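Local coordinates for SAM-dependent methyltransferase (Pyrococcus horikoshii, PDB 1WZN), which probably transfers methyl groups from S-adenosyl-L-methionine to an acceptor, and binds the by-product S-adenosyl-L-homocysteine, at residues A9-D13 with R77-K82; T56-E61 with R86-F92; Y2-T6 with L71-M75. All blocks are in the same frame, centred on the assembly; numbering follows the deposited sequence.

Contact 1 of 3, residues A9-D13 with R77-K82. With SAH (S-adenosyl-L-homocysteine), chain F; SO4 (sulfate ion), chain D.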
loop_
_atom_site.group_PDB
_atom_site.type_symbol
_atom_site.label_atom_id
_atom_site.label_comp_id
_atom_site.label_asym_id
_atom_site.label_seq_id
_atom_site.Cartn_x
_atom_site.Cartn_y
_atom_site.Cartn_z
ATOM N N ALA A 9 -8.017 14.927 29.822
ATOM C CA ALA A 9 -7.627 14.099 30.965
ATOM C C ALA A 9 -8.699 13.119 31.449
ATOM O O ALA A 9 -8.406 11.951 31.680
ATOM C CB ALA A 9 -7.167 14.991 32.129
ATOM N N GLU A 10 -9.932 13.590 31.609
ATOM C CA GLU A 10 -11.009 12.721 32.075
ATOM C C GLU A 10 -11.353 11.600 31.085
ATOM O O GLU A 10 -12.104 10.682 31.422
ATOM C CB GLU A 10 -12.276 13.539 32.374
ATOM C CG GLU A 10 -12.173 14.522 33.539
ATOM C CD GLU A 10 -11.867 13.851 34.873
ATOM O OE1 GLU A 10 -12.164 12.648 35.032
ATOM O OE2 GLU A 10 -11.336 14.539 35.768
ATOM N N TYR A 11 -10.803 11.666 29.873
ATOM C CA TYR A 11 -11.057 10.645 28.859
ATOM C C TYR A 11 -9.840 9.754 28.636
ATOM O O TYR A 11 -9.904 8.781 27.886
ATOM C CB TYR A 11 -11.445 11.297 27.523
ATOM C CG TYR A 11 -12.734 12.085 27.574
ATOM C CD1 TYR A 11 -13.973 11.443 27.530
ATOM C CD2 TYR A 11 -12.714 13.472 27.703
ATOM C CE1 TYR A 11 -15.163 12.169 27.615
ATOM C CE2 TYR A 11 -13.898 14.205 27.788
ATOM C CZ TYR A 11 -15.115 13.547 27.744
ATOM O OH TYR A 11 -16.278 14.276 27.833
ATOM N N TYR A 12 -8.729 10.084 29.287
ATOM C CA TYR A 12 -7.503 9.305 29.126
ATOM C C TYR A 12 -7.678 7.800 29.381
ATOM O O TYR A 12 -7.244 6.973 28.578
ATOM C CB TYR A 12 -6.405 9.849 30.055
ATOM C CG TYR A 12 -5.036 9.255 29.781
ATOM C CD1 TYR A 12 -4.206 9.788 28.786
ATOM C CD2 TYR A 12 -4.585 8.147 30.490
ATOM C CE1 TYR A 12 -2.963 9.223 28.511
ATOM C CE2 TYR A 12 -3.344 7.574 30.220
ATOM C CZ TYR A 12 -2.540 8.118 29.227
ATOM O OH TYR A 12 -1.328 7.537 28.947
ATOM N N ASP A 13 -8.302 7.439 30.498
ATOM C CA ASP A 13 -8.495 6.031 30.822
ATOM C C ASP A 13 -9.424 5.335 29.822
ATOM O O ASP A 13 -9.323 4.127 29.610
ATOM C CB ASP A 13 -9.033 5.873 32.253
ATOM C CG ASP A 13 -7.973 6.172 33.310
ATOM O OD1 ASP A 13 -6.831 6.500 32.923
ATOM O OD2 ASP A 13 -8.277 6.077 34.521
ATOM N N ARG A 77 -5.670 14.614 39.184
ATOM C CA ARG A 77 -7.020 14.635 39.731
ATOM C C ARG A 77 -7.657 13.260 39.563
ATOM O O ARG A 77 -8.304 12.747 40.480
ATOM C CB ARG A 77 -7.864 15.696 39.019
ATOM C CG ARG A 77 -9.282 15.802 39.548
ATOM C CD ARG A 77 -10.059 16.913 38.858
ATOM N NE ARG A 77 -11.416 17.011 39.391
ATOM C CZ ARG A 77 -12.309 17.922 39.013
ATOM N NH1 ARG A 77 -11.991 18.827 38.094
ATOM N NH2 ARG A 77 -13.519 17.930 39.556
ATOM N N VAL A 78 -7.467 12.670 38.383
ATOM C CA VAL A 78 -8.002 11.348 38.078
ATOM C C VAL A 78 -7.307 10.284 38.915
ATOM O O VAL A 78 -7.949 9.398 39.473
ATOM C CB VAL A 78 -7.808 10.999 36.571
ATOM C CG1 VAL A 78 -8.355 9.598 36.277
ATOM C CG2 VAL A 78 -8.502 12.044 35.707
ATOM N N ALA A 79 -5.984 10.366 38.995
ATOM C CA ALA A 79 -5.219 9.400 39.778
ATOM C C ALA A 79 -5.664 9.381 41.248
ATOM O O ALA A 79 -5.877 8.312 41.829
ATOM C CB ALA A 79 -3.726 9.720 39.684
ATOM N N ARG A 80 -5.809 10.559 41.845
ATOM C CA ARG A 80 -6.216 10.638 43.248
ATOM C C ARG A 80 -7.618 10.086 43.471
ATOM O O ARG A 80 -7.888 9.444 44.490
ATOM C CB ARG A 80 -6.150 12.086 43.750
ATOM C CG ARG A 80 -4.744 12.668 43.803
ATOM C CD ARG A 80 -4.730 13.959 44.599
ATOM N NE ARG A 80 -3.424 14.610 44.598
ATOM C CZ ARG A 80 -3.087 15.621 43.805
ATOM N NH1 ARG A 80 -3.960 16.107 42.936
ATOM N NH2 ARG A 80 -1.879 16.161 43.897
ATOM N N ARG A 81 -8.507 10.341 42.517
ATOM C CA ARG A 81 -9.882 9.864 42.610
ATOM C C ARG A 81 -9.896 8.338 42.646
ATOM O O ARG A 81 -10.566 7.730 43.487
ATOM C CB ARG A 81 -10.690 10.362 41.408
ATOM C CG ARG A 81 -12.155 9.935 41.400
ATOM C CD ARG A 81 -12.826 10.307 40.083
ATOM N NE ARG A 81 -12.666 11.724 39.777
ATOM C CZ ARG A 81 -12.254 12.190 38.600
ATOM N NH1 ARG A 81 -11.959 11.347 37.618
ATOM N NH2 ARG A 81 -12.126 13.494 38.408
ATOM N N LYS A 82 -9.150 7.719 41.732
ATOM C CA LYS A 82 -9.087 6.267 41.671
ATOM C C LYS A 82 -8.405 5.673 42.899
ATOM O O LYS A 82 -8.835 4.637 43.407
ATOM C CB LYS A 82 -8.364 5.814 40.396
ATOM C CG LYS A 82 -9.127 6.155 39.121
ATOM C CD LYS A 82 -8.488 5.535 37.873
ATOM C CE LYS A 82 -7.075 6.041 37.658
ATOM N NZ LYS A 82 -6.440 5.466 36.427
HETATM N N SAH F . 2.715 6.899 33.183
HETATM C CA SAH F . 1.256 7.057 32.768
HETATM C CB SAH F . 0.953 8.167 31.798
HETATM C CG SAH F . 1.563 8.188 30.406
HETATM S SD SAH F . 0.987 9.762 29.623
HETATM C C SAH F . 0.806 5.639 32.194
HETATM O O SAH F . 1.617 4.695 32.164
HETATM O OXT SAH F . -0.424 5.560 31.799
HETATM C "C5'" SAH F . 2.394 10.804 29.654
HETATM C "C4'" SAH F . 2.424 11.703 30.984
HETATM O "O4'" SAH F . 3.605 12.492 30.804
HETATM C "C3'" SAH F . 1.312 12.717 31.125
HETATM O "O3'" SAH F . 0.551 12.464 32.307
HETATM C "C2'" SAH F . 2.085 14.100 31.119
HETATM O "O2'" SAH F . 1.441 15.086 31.916
HETATM C "C1'" SAH F . 3.461 13.696 31.616
HETATM N N9 SAH F . 4.492 14.515 31.350
HETATM C C8 SAH F . 5.037 14.996 30.167
HETATM N N7 SAH F . 6.055 15.780 30.303
HETATM C C5 SAH F . 6.246 15.862 31.711
HETATM C C6 SAH F . 7.216 16.575 32.492
HETATM N N6 SAH F . 8.178 17.345 31.965
HETATM N N1 SAH F . 7.092 16.411 33.856
HETATM C C2 SAH F . 6.128 15.637 34.432
HETATM N N3 SAH F . 5.180 14.938 33.713
HETATM C C4 SAH F . 5.299 15.097 32.366
HETATM S S SO4 D . -12.889 14.612 41.998
HETATM O O1 SO4 D . -11.572 15.242 42.214
HETATM O O2 SO4 D . -12.795 13.158 42.238
HETATM O O3 SO4 D . -13.326 14.859 40.611
HETATM O O4 SO4 D . -13.865 15.200 42.937
#

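Contact 2 of 3, residues T56-E61 with R86-F92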
loop_
_atom_site.group_PDB
_atom_site.type_symbol
_atom_site.label_atom_id
_atom_site.label_comp_id
_atom_site.label_asym_id
_atom_site.label_seq_id
_atom_site.Cartn_x
_atom_site.Cartn_y
_atom_site.Cartn_z
ATOM N N THR A 56 0.749 3.077 38.526
ATOM C CA THR A 56 0.997 3.582 39.879
ATOM C C THR A 56 0.116 2.853 40.902
ATOM O O THR A 56 0.598 2.365 41.923
ATOM C CB THR A 56 0.681 5.097 39.965
ATOM O OG1 THR A 56 1.175 5.754 38.788
ATOM C CG2 THR A 56 1.346 5.717 41.191
ATOM N N LEU A 57 -1.182 2.802 40.625
ATOM C CA LEU A 57 -2.126 2.134 41.512
ATOM C C LEU A 57 -1.896 0.625 41.560
ATOM O O LEU A 57 -2.048 -0.001 42.612
ATOM C CB LEU A 57 -3.566 2.443 41.085
ATOM C CG LEU A 57 -4.169 3.731 41.677
ATOM C CD1 LEU A 57 -3.432 4.953 41.141
ATOM C CD2 LEU A 57 -5.646 3.812 41.328
ATOM N N GLU A 58 -1.516 0.035 40.428
ATOM C CA GLU A 58 -1.260 -1.402 40.394
ATOM C C GLU A 58 -0.082 -1.728 41.323
ATOM O O GLU A 58 -0.118 -2.709 42.076
ATOM C CB GLU A 58 -0.968 -1.849 38.955
ATOM C CG GLU A 58 -0.691 -3.341 38.779
ATOM C CD GLU A 58 -1.792 -4.240 39.330
ATOM O OE1 GLU A 58 -2.979 -3.857 39.265
ATOM O OE2 GLU A 58 -1.463 -5.346 39.812
ATOM N N LEU A 59 0.961 -0.900 41.276
ATOM C CA LEU A 59 2.124 -1.090 42.143
ATOM C C LEU A 59 1.707 -0.901 43.606
ATOM O O LEU A 59 2.117 -1.663 44.483
ATOM C CB LEU A 59 3.230 -0.084 41.781
ATOM C CG LEU A 59 4.096 -0.456 40.566
ATOM C CD1 LEU A 59 4.833 0.761 40.013
ATOM C CD2 LEU A 59 5.087 -1.533 40.999
ATOM N N ALA A 60 0.892 0.115 43.871
ATOM C CA ALA A 60 0.436 0.375 45.239
ATOM C C ALA A 60 -0.369 -0.804 45.770
ATOM O O ALA A 60 -0.209 -1.220 46.920
ATOM C CB ALA A 60 -0.418 1.639 45.280
ATOM N N GLU A 61 -1.245 -1.330 44.928
ATOM C CA GLU A 61 -2.085 -2.454 45.311
ATOM C C GLU A 61 -1.249 -3.640 45.788
ATOM O O GLU A 61 -1.695 -4.483 46.557
ATOM C CB GLU A 61 -2.922 -2.863 44.094
ATOM C CG GLU A 61 -4.013 -3.881 44.445
ATOM C CD GLU A 61 -4.870 -4.162 43.226
ATOM O OE1 GLU A 61 -5.508 -3.240 42.732
ATOM O OE2 GLU A 61 -4.924 -5.315 42.807
ATOM N N ARG A 86 -10.159 3.105 45.623
ATOM C CA ARG A 86 -9.591 1.786 45.863
ATOM C C ARG A 86 -8.875 1.663 47.206
ATOM O O ARG A 86 -8.285 0.629 47.505
ATOM C CB ARG A 86 -8.659 1.422 44.699
ATOM C CG ARG A 86 -9.410 1.318 43.367
ATOM C CD ARG A 86 -8.481 1.346 42.144
ATOM N NE ARG A 86 -7.470 0.292 42.162
ATOM C CZ ARG A 86 -6.621 0.055 41.163
ATOM N NH1 ARG A 86 -6.663 0.796 40.061
ATOM N NH2 ARG A 86 -5.724 -0.913 41.270
ATOM N N ASN A 87 -8.960 2.714 48.019
ATOM C CA ASN A 87 -8.334 2.732 49.343
ATOM C C ASN A 87 -6.822 2.532 49.280
ATOM O O ASN A 87 -6.227 1.903 50.160
ATOM C CB ASN A 87 -8.944 1.651 50.240
ATOM C CG ASN A 87 -10.440 1.819 50.419
ATOM O OD1 ASN A 87 -10.914 2.888 50.800
ATOM N ND2 ASN A 87 -11.189 0.761 50.145
ATOM N N LEU A 88 -6.205 3.072 48.238
ATOM C CA LEU A 88 -4.767 2.955 48.074
ATOM C C LEU A 88 -4.140 4.264 48.518
ATOM O O LEU A 88 -4.627 5.343 48.182
ATOM C CB LEU A 88 -4.426 2.650 46.611
ATOM C CG LEU A 88 -4.939 1.279 46.152
ATOM C CD1 LEU A 88 -4.744 1.106 44.646
ATOM C CD2 LEU A 88 -4.205 0.184 46.926
ATOM N N LYS A 89 -3.074 4.159 49.300
ATOM C CA LYS A 89 -2.385 5.332 49.807
ATOM C C LYS A 89 -1.170 5.631 48.934
ATOM O O LYS A 89 -0.171 4.911 48.971
ATOM C CB LYS A 89 -1.959 5.095 51.260
ATOM C CG LYS A 89 -3.130 4.855 52.208
ATOM C CD LYS A 89 -2.677 4.783 53.663
ATOM C CE LYS A 89 -3.874 4.628 54.599
ATOM N NZ LYS A 89 -3.473 4.581 56.034
ATOM N N ILE A 90 -1.282 6.685 48.136
ATOM C CA ILE A 90 -0.208 7.092 47.235
ATOM C C ILE A 90 -0.031 8.594 47.350
ATOM O O ILE A 90 -1.007 9.334 47.441
ATOM C CB ILE A 90 -0.554 6.772 45.753
ATOM C CG1 ILE A 90 -0.740 5.261 45.572
ATOM C CG2 ILE A 90 0.545 7.307 44.831
ATOM C CD1 ILE A 90 -1.342 4.860 44.225
ATOM N N GLU A 91 1.214 9.044 47.362
ATOM C CA GLU A 91 1.485 10.467 47.433
ATOM C C GLU A 91 1.628 10.981 45.997
ATOM O O GLU A 91 2.602 10.663 45.310
ATOM C CB GLU A 91 2.777 10.729 48.222
ATOM C CG GLU A 91 3.272 12.170 48.142
ATOM C CD GLU A 91 4.478 12.436 49.026
ATOM O OE1 GLU A 91 5.303 11.515 49.218
ATOM O OE2 GLU A 91 4.608 13.577 49.518
ATOM N N PHE A 92 0.643 11.748 45.540
ATOM C CA PHE A 92 0.679 12.313 44.194
ATOM C C PHE A 92 1.146 13.766 44.276
ATOM O O PHE A 92 0.621 14.556 45.065
ATOM C CB PHE A 92 -0.706 12.220 43.542
ATOM C CG PHE A 92 -1.046 10.839 43.046
ATOM C CD1 PHE A 92 -0.363 10.291 41.960
ATOM C CD2 PHE A 92 -2.029 10.079 43.671
ATOM C CE1 PHE A 92 -0.658 8.999 41.500
ATOM C CE2 PHE A 92 -2.331 8.793 43.224
ATOM C CZ PHE A 92 -1.646 8.249 42.136
HETATM O O HOH W 1 -4.681 -1.827 38.737
HETATM O O HOH W 2 -8.046 -2.127 43.691
#

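Contact 3 of 3, residues Y2-T6 with L71-M75. With SAH (S-adenosyl-L-homocysteine), chain F.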
loop_
_atom_site.group_PDB
_atom_site.type_symbol
_atom_site.label_atom_id
_atom_site.label_comp_id
_atom_site.label_asym_id
_atom_site.label_seq_id
_atom_site.Cartn_x
_atom_site.Cartn_y
_atom_site.Cartn_z
ATOM N N TYR A 2 0.129 18.760 24.912
ATOM C CA TYR A 2 -0.458 18.300 26.167
ATOM C C TYR A 2 -1.986 18.314 26.219
ATOM O O TYR A 2 -2.561 18.136 27.294
ATOM C CB TYR A 2 0.081 19.114 27.348
ATOM C CG TYR A 2 1.592 19.176 27.439
ATOM C CD1 TYR A 2 2.371 18.027 27.294
ATOM C CD2 TYR A 2 2.236 20.381 27.716
ATOM C CE1 TYR A 2 3.761 18.077 27.432
ATOM C CE2 TYR A 2 3.623 20.445 27.854
ATOM C CZ TYR A 2 4.377 19.291 27.714
ATOM O OH TYR A 2 5.742 19.351 27.874
ATOM N N GLU A 3 -2.646 18.515 25.079
ATOM C CA GLU A 3 -4.113 18.527 25.049
ATOM C C GLU A 3 -4.690 17.253 25.662
ATOM O O GLU A 3 -5.763 17.268 26.267
ATOM C CB GLU A 3 -4.640 18.627 23.614
ATOM C CG GLU A 3 -4.302 19.897 22.869
ATOM C CD GLU A 3 -2.829 20.017 22.529
ATOM O OE1 GLU A 3 -2.138 18.974 22.370
ATOM O OE2 GLU A 3 -2.372 21.168 22.400
ATOM N N LEU A 4 -3.980 16.147 25.476
ATOM C CA LEU A 4 -4.418 14.852 25.988
ATOM C C LEU A 4 -4.394 14.767 27.512
ATOM O O LEU A 4 -5.145 13.994 28.109
ATOM C CB LEU A 4 -3.531 13.753 25.401
ATOM C CG LEU A 4 -3.850 12.291 25.709
ATOM C CD1 LEU A 4 -5.221 11.928 25.146
ATOM C CD2 LEU A 4 -2.771 11.406 25.095
ATOM N N TYR A 5 -3.547 15.582 28.138
ATOM C CA TYR A 5 -3.380 15.563 29.589
ATOM C C TYR A 5 -4.080 16.679 30.343
ATOM O O TYR A 5 -4.020 16.747 31.575
ATOM C CB TYR A 5 -1.887 15.582 29.903
ATOM C CG TYR A 5 -1.139 14.602 29.036
ATOM C CD1 TYR A 5 -1.577 13.286 28.925
ATOM C CD2 TYR A 5 -0.020 14.990 28.302
ATOM C CE1 TYR A 5 -0.929 12.379 28.109
ATOM C CE2 TYR A 5 0.641 14.084 27.478
ATOM C CZ TYR A 5 0.176 12.782 27.387
ATOM O OH TYR A 5 0.790 11.873 26.564
ATOM N N THR A 6 -4.745 17.554 29.603
ATOM C CA THR A 6 -5.479 18.650 30.212
ATOM C C THR A 6 -6.964 18.568 29.863
ATOM O O THR A 6 -7.788 18.089 30.630
ATOM C CB THR A 6 -4.872 19.976 29.737
ATOM O OG1 THR A 6 -4.790 19.982 28.306
ATOM C CG2 THR A 6 -3.466 20.141 30.312
ATOM N N LEU A 71 3.257 16.575 35.623
ATOM C CA LEU A 71 3.222 17.989 35.306
ATOM C C LEU A 71 1.804 18.550 35.331
ATOM O O LEU A 71 1.596 19.711 35.681
ATOM C CB LEU A 71 3.831 18.218 33.914
ATOM C CG LEU A 71 3.954 19.660 33.415
ATOM C CD1 LEU A 71 4.860 20.454 34.351
ATOM C CD2 LEU A 71 4.531 19.655 32.000
ATOM N N HIS A 72 0.826 17.723 34.974
ATOM C CA HIS A 72 -0.549 18.190 34.907
ATOM C C HIS A 72 -1.500 17.759 36.015
ATOM O O HIS A 72 -1.756 16.572 36.221
ATOM C CB HIS A 72 -1.137 17.814 33.543
ATOM C CG HIS A 72 -0.407 18.432 32.391
ATOM N ND1 HIS A 72 0.548 17.755 31.665
ATOM C CD2 HIS A 72 -0.455 19.684 31.879
ATOM C CE1 HIS A 72 1.060 18.566 30.753
ATOM N NE2 HIS A 72 0.468 19.741 30.862
ATOM N N GLU A 73 -2.033 18.758 36.708
ATOM C CA GLU A 73 -2.974 18.553 37.799
ATOM C C GLU A 73 -4.231 17.843 37.300
ATOM O O GLU A 73 -4.865 17.089 38.041
ATOM C CB GLU A 73 -3.350 19.910 38.404
ATOM C CG GLU A 73 -4.151 19.826 39.686
ATOM C CD GLU A 73 -3.434 19.023 40.753
ATOM O OE1 GLU A 73 -2.235 19.279 40.991
ATOM O OE2 GLU A 73 -4.072 18.136 41.352
ATOM N N GLU A 74 -4.596 18.081 36.041
ATOM C CA GLU A 74 -5.787 17.440 35.489
ATOM C C GLU A 74 -5.647 15.915 35.481
ATOM O O GLU A 74 -6.630 15.188 35.667
ATOM C CB GLU A 74 -6.067 17.949 34.068
ATOM C CG GLU A 74 -6.374 19.445 33.995
ATOM C CD GLU A 74 -5.147 20.288 33.694
ATOM O OE1 GLU A 74 -4.038 19.926 34.149
ATOM O OE2 GLU A 74 -5.294 21.323 33.009
ATOM N N MET A 75 -4.427 15.430 35.259
ATOM C CA MET A 75 -4.181 13.988 35.259
ATOM C C MET A 75 -4.161 13.468 36.696
ATOM O O MET A 75 -4.754 12.427 36.998
ATOM C CB MET A 75 -2.847 13.667 34.575
ATOM C CG MET A 75 -2.806 14.008 33.084
ATOM S SD MET A 75 -3.893 12.948 32.096
ATOM C CE MET A 75 -2.927 11.476 32.013
HETATM N N SAH F . 2.715 6.899 33.183
HETATM C CA SAH F . 1.256 7.057 32.768
HETATM C CB SAH F . 0.953 8.167 31.798
HETATM C CG SAH F . 1.563 8.188 30.406
HETATM S SD SAH F . 0.987 9.762 29.623
HETATM C C SAH F . 0.806 5.639 32.194
HETATM O O SAH F . 1.617 4.695 32.164
HETATM O OXT SAH F . -0.424 5.560 31.799
HETATM C "C5'" SAH F . 2.394 10.804 29.654
HETATM C "C4'" SAH F . 2.424 11.703 30.984
HETATM O "O4'" SAH F . 3.605 12.492 30.804
HETATM C "C3'" SAH F . 1.312 12.717 31.125
HETATM O "O3'" SAH F . 0.551 12.464 32.307
HETATM C "C2'" SAH F . 2.085 14.100 31.119
HETATM O "O2'" SAH F . 1.441 15.086 31.916
HETATM C "C1'" SAH F . 3.461 13.696 31.616
HETATM N N9 SAH F . 4.492 14.515 31.350
HETATM C C8 SAH F . 5.037 14.996 30.167
HETATM N N7 SAH F . 6.055 15.780 30.303
HETATM C C5 SAH F . 6.246 15.862 31.711
HETATM C C6 SAH F . 7.216 16.575 32.492
HETATM N N6 SAH F . 8.178 17.345 31.965
HETATM N N1 SAH F . 7.092 16.411 33.856
HETATM C C2 SAH F . 6.128 15.637 34.432
HETATM N N3 SAH F . 5.180 14.938 33.713
HETATM C C4 SAH F . 5.299 15.097 32.366
#

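Contact 1 of 3, residues A9-D13 with R77-K82
Arg81 sends its side chain out with CG opposite the backbone N (chi1 -179°) and then folds at chi3, while Glu10 bends at chi2, and these turns bring guanidinium and carboxylate together end-on. The pair ties the N-terminal segment of this Rossmann-like methyltransferase to helix 73-85. Arg81 NH1 meets Glu10 OE1 at 2.9 Å, using the syn lone pair of that oxygen, and Arg81 NH2 reaches Glu10 OE2 at 2.9 Å along a nearly straight bond (176°). The second contact lies in the guanidinium plane, although the carboxylate is twisted against it. Arginine suits this place because NH1 and NH2, side by side, can grip both oxygens of Glu10. N-H groups left over also bind a sulfate, probably an ion from the crystallisation liquor: Arg81 NE gives a bond of 2.9 Å to sulfate O2, and Arg81 NH2 another to sulfate O3. Arg77, extended along its whole length, brings NE to the same O3 from one helical turn away. Val78 fits its two methyls between the ion pairs, CG2 against the Glu10 carboxylate and CG1 against Asp13 OD2, and brings no polar side-chain atom of its own. Asp13 also accepts a bond from Thr52 through OD1, which helps fix its carboxylate, and its OD2 takes Lys82 NZ at 2.7 Å on the syn side, 23° out of the carboxylate plane.

Contact 2 of 3, residues T56-E61 with R86-F92
Arg86 does two unlike jobs at once: one face of its guanidinium lies over Leu57 CB, while NH2 forms a salt bridge with Glu61 OE1 at 2.8 Å. A bend at chi3 (57°) turns the flat group back over the helix, where it can rest on the leucine while NH2 and NE reach Glu61 and water. The carboxylate stands 67° from the guanidinium plane, and the bond is somewhat bent (143°). Water reinforces the pairing, one molecule joining Arg86 NE to Glu61 OE1 and another joining Arg86 NH2 to Glu58 OE1; Glu58 itself is also paired with Arg62 and Lys24. Beneath this polar rim the side-chain packing is mainly aliphatic and aromatic. Ala60 is small enough for Ile90 CD1 to come within 3.5 Å of Ala60 CB, and the same methyl touches Leu57 CD1 at 3.7 Å. Leu88 lays CD1 against Leu57 O and CD2 against Glu61 CA, covering the backbone around Glu61. Farther in, Leu57 CD1 meets the edge of the Phe92 ring, and Thr56 CG2 approaches Phe92 CE1 at 3.9 Å, its hydroxyl being turned to Asp47. Asn87, with positive phi, closes the preceding helix 73-85 in a Schellman motif, and the chain then runs as strand 91-94, pairing with strand 65-70 at the edge of the Rossmann-like sheet, with helix 54-61 packed against it.

Contact 3 of 3, residues Y2-T6 with L71-M75
Tyr2 puts one face of its ring over His72 CE1, which lies 3.4 Å from Tyr2 CG; the two ring planes are inclined at 58°. The tyrosine thus covers a histidine whose ND1 donates an almost straight bond (174°) of 2.8 Å to the ribose O2' of S-adenosyl-L-homocysteine. Leu4 backs the Tyr5 ring with its CB. With CG opposite the carbonyl carbon (chi1 -46°), Tyr5 turns the other face to the ribose, C3' lying over the ring centre, and its hydroxyl bonds to Tyr118. Met75, bent at chi2 and chi3, is flexible enough to follow this ring, setting SD at its edge in a Met-aromatic contact while Met75 CG reaches Tyr5 CB at 3.7 Å. A serine in place of Tyr5 would probably leave the ribose without its aromatic floor and Met75 without its ring partner. Thr6 closes the segment, its CG2 methyl filling the space between His72 CD2, at 3.4 Å, and the carboxylate of Glu74. His72 is the N-cap residue of helix 73-85, just beyond strand 65-70 with Leu71 between, so the N-terminal loop lies across the strand-to-helix turn, ahead of helix 12-15, and lines the ribose side of the S-adenosyl-L-homocysteine site.

In the fold
Helix 73-85 unites the set: contact 3 covers its N-terminal end, contact 1 its middle, and contact 2 takes in the loop and strand that follow it. Contacts 1 and 3 fasten neighbouring parts of the N-terminal region to this helix and both touch S-adenosyl-L-homocysteine, Tyr12 packing on Tyr5 and Met75, but contact 1 relies on ion pairs toward solvent whereas contact 3 relies on aromatic and sulfur packing around the ribose. Contact 2 belongs to the Rossmann-like domain at the sheet's edge, with an apolar interior and a salt bridge on its exposed side. It meets contact 1 where Ala79 packs on Phe92 and Lys82 on Leu57, yet stays about 7 Å, nearest atoms, from contact 3.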